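Local coordinates for protein type 3 secretion system chaperone PscE (Pseudomonas aeruginosa, PDB 2UWJ) that acts as a cytoplasmic chaperone of type III secretion, keeping the needle subunit PscF, together with PscG, from polymerising too early, at residues A[32-37]-A[48-53]. Residues are numbered along the deposited sequence; the frame is centred on the assembly and turned at random.
Sequences AECRRE and QFLQQQ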
loop_
_atom_site.group_PDB
_atom_site.type_symbol
_atom_site.label_atom_id
_atom_site.label_comp_id
_atom_site.label_asym_id
_atom_site.label_seq_id
_atom_site.Cartn_x
_atom_site.Cartn_y
_atom_site.Cartn_z
ATOM N N ALA A 32 27.267 1.764 -8.440
ATOM C CA ALA A 32 28.730 1.516 -8.574
ATOM C C ALA A 32 29.003 0.363 -9.575
ATOM O O ALA A 32 29.918 0.460 -10.391
ATOM C CB ALA A 32 29.369 1.230 -7.168
ATOM N N GLU A 33 28.186 -0.692 -9.556
ATOM C CA GLU A 33 28.370 -1.800 -10.489
ATOM C C GLU A 33 28.132 -1.296 -11.878
ATOM O O GLU A 33 28.810 -1.679 -12.830
ATOM C CB GLU A 33 27.378 -2.944 -10.260
ATOM C CG GLU A 33 27.369 -3.541 -8.875
ATOM C CD GLU A 33 26.456 -4.770 -8.768
ATOM O OE1 GLU A 33 25.503 -4.896 -9.583
ATOM O OE2 GLU A 33 26.684 -5.608 -7.862
ATOM N N CYS A 34 27.119 -0.440 -11.999
ATOM C CA CYS A 34 26.773 0.121 -13.280
ATOM C C CYS A 34 27.963 0.955 -13.860
ATOM O O CYS A 34 28.334 0.837 -15.043
ATOM C CB CYS A 34 25.464 0.962 -13.094
ATOM S SG CYS A 34 24.679 1.286 -14.598
ATOM N N ARG A 35 28.577 1.766 -13.023
ATOM C CA ARG A 35 29.694 2.604 -13.459
ATOM C C ARG A 35 30.920 1.739 -13.777
ATOM O O ARG A 35 31.659 2.029 -14.708
ATOM C CB ARG A 35 30.022 3.636 -12.385
ATOM C CG ARG A 35 29.042 4.818 -12.377
ATOM C CD ARG A 35 29.268 5.667 -11.170
ATOM N NE ARG A 35 28.403 6.852 -11.150
ATOM C CZ ARG A 35 28.140 7.573 -10.057
ATOM N NH1 ARG A 35 28.674 7.220 -8.896
ATOM N NH2 ARG A 35 27.347 8.651 -10.119
ATOM N N ARG A 36 31.118 0.684 -13.009
ATOM C CA ARG A 36 32.239 -0.223 -13.288
ATOM C C ARG A 36 32.038 -0.877 -14.662
ATOM O O ARG A 36 32.957 -0.909 -15.482
ATOM C CB ARG A 36 32.367 -1.303 -12.199
ATOM C CG ARG A 36 32.824 -0.763 -10.846
ATOM C CD ARG A 36 33.289 -1.912 -9.906
ATOM N NE ARG A 36 32.229 -2.895 -9.673
ATOM C CZ ARG A 36 31.342 -2.825 -8.680
ATOM N NH1 ARG A 36 31.394 -1.824 -7.812
ATOM N NH2 ARG A 36 30.380 -3.741 -8.581
ATOM N N GLU A 37 30.841 -1.369 -14.951
ATOM C CA GLU A 37 30.612 -1.996 -16.244
ATOM C C GLU A 37 30.747 -0.992 -17.425
ATOM O O GLU A 37 31.221 -1.349 -18.511
ATOM C CB GLU A 37 29.253 -2.726 -16.284
ATOM C CG GLU A 37 29.078 -3.482 -17.594
ATOM C CD GLU A 37 27.790 -4.267 -17.713
ATOM O OE1 GLU A 37 27.478 -4.751 -18.839
ATOM O OE2 GLU A 37 27.083 -4.416 -16.707
ATOM N N GLN A 48 24.030 2.436 -24.016
ATOM C CA GLN A 48 22.869 3.329 -23.904
ATOM C C GLN A 48 21.984 2.783 -22.753
ATOM O O GLN A 48 21.439 3.526 -21.950
ATOM C CB GLN A 48 22.090 3.352 -25.234
ATOM C CG GLN A 48 20.614 3.760 -25.141
ATOM C CD GLN A 48 20.369 5.244 -24.737
ATOM O OE1 GLN A 48 21.192 6.129 -25.025
ATOM N NE2 GLN A 48 19.211 5.516 -24.097
ATOM N N PHE A 49 21.880 1.473 -22.674
ATOM C CA PHE A 49 21.104 0.799 -21.611
ATOM C C PHE A 49 21.705 1.107 -20.230
ATOM O O PHE A 49 20.988 1.529 -19.311
ATOM C CB PHE A 49 21.132 -0.693 -21.935
ATOM C CG PHE A 49 20.398 -1.576 -20.990
ATOM C CD1 PHE A 49 20.963 -1.948 -19.776
ATOM C CD2 PHE A 49 19.209 -2.210 -21.404
ATOM C CE1 PHE A 49 20.363 -2.965 -18.988
ATOM C CE2 PHE A 49 18.598 -3.226 -20.627
ATOM C CZ PHE A 49 19.180 -3.604 -19.422
ATOM N N LEU A 50 23.023 0.915 -20.078
ATOM C CA LEU A 50 23.681 1.190 -18.821
ATOM C C LEU A 50 23.602 2.659 -18.409
ATOM O O LEU A 50 23.501 2.983 -17.219
ATOM C CB LEU A 50 25.163 0.787 -18.885
ATOM C CG LEU A 50 25.484 -0.719 -18.978
ATOM C CD1 LEU A 50 27.055 -0.937 -19.188
ATOM C CD2 LEU A 50 25.015 -1.405 -17.700
ATOM N N GLN A 51 23.699 3.557 -19.374
ATOM C CA GLN A 51 23.644 4.970 -19.027
ATOM C C GLN A 51 22.251 5.319 -18.475
ATOM O O GLN A 51 22.147 6.065 -17.513
ATOM C CB GLN A 51 23.936 5.819 -20.267
ATOM C CG GLN A 51 25.411 5.784 -20.632
ATOM C CD GLN A 51 26.025 7.170 -20.677
ATOM O OE1 GLN A 51 25.832 7.927 -21.654
ATOM N NE2 GLN A 51 26.754 7.528 -19.614
ATOM N N GLN A 52 21.208 4.788 -19.114
ATOM C CA GLN A 52 19.841 5.035 -18.658
ATOM C C GLN A 52 19.697 4.414 -17.253
ATOM O O GLN A 52 19.080 5.007 -16.346
ATOM C CB GLN A 52 18.832 4.379 -19.599
ATOM C CG GLN A 52 18.639 5.146 -20.925
ATOM C CD GLN A 52 17.529 4.542 -21.795
ATOM O OE1 GLN A 52 17.728 3.500 -22.449
ATOM N NE2 GLN A 52 16.349 5.190 -21.801
ATOM N N GLN A 53 20.275 3.218 -17.056
ATOM C CA GLN A 53 20.188 2.613 -15.746
ATOM C C GLN A 53 20.895 3.444 -14.691
ATOM O O GLN A 53 20.380 3.629 -13.563
ATOM C CB GLN A 53 20.775 1.205 -15.754
ATOM C CG GLN A 53 20.740 0.632 -14.363
ATOM C CD GLN A 53 20.505 -0.852 -14.401
ATOM O OE1 GLN A 53 21.375 -1.641 -14.041
ATOM N NE2 GLN A 53 19.316 -1.246 -14.864
#
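Leu-50 meets Cys-34 and Glu-37 where helix 18-40 and helix 44-68 pair as an antiparallel helical hairpin. The axes of the two short segments make an angle of 152° and approach to 9.7 Å. The contact lies towards the loop end of the hairpin, and the 32-37 side belongs to a predicted coiled coil. Along the second helix, Gln-48 and Phe-49 look elsewhere: both pack on Arg-34 of the neighbouring PscG chain.

Leu-50 and Cys-34 supply the two largest shares of the contact. In Leu-50, chi1 (-68°) sets CG beside the backbone N, and the extended chi2 then sets the two methyls against Glu-37. The two side chains cross at about a right angle. Leu-50 CD1 touches the aliphatic part, 3.6 Å from Glu-37 CG. Leu-50 CD2 lies beside the carboxylate, 3.8 Å from Glu-37 OE2. The extended Glu-37 chain lays CG against Leu-50 CD1, while its OE1 forms a salt bridge with Arg-46 of the same chain. That bridge probably helps to hold the carboxylate in place over the leucine. Leu-50 also packs on Leu-38, one residue further along helix 18-40.

Gln-51 touches Leu-38 as well, outside the 32-37 segment. Gln-52 OE1 hydrogen-bonds Arg-34 of the PscG chain. This helix therefore serves both the hairpin and the interface with the partner chaperone.

Gln-53 closes the contact with its aliphatic part, and a bound nickel ion lies about 3 Å from its side chain. Chi1 of Cys-34 (-163°) places SG opposite the backbone N, where it reaches both Leu-50 and Gln-53. The buried Cys-34 SG sits 4.1 Å from Leu-50 CD2. It is 4.0 Å from Gln-53 CG. Closest of all, Cys-34 SG lies 3.3 Å from the backbone Leu-50 O.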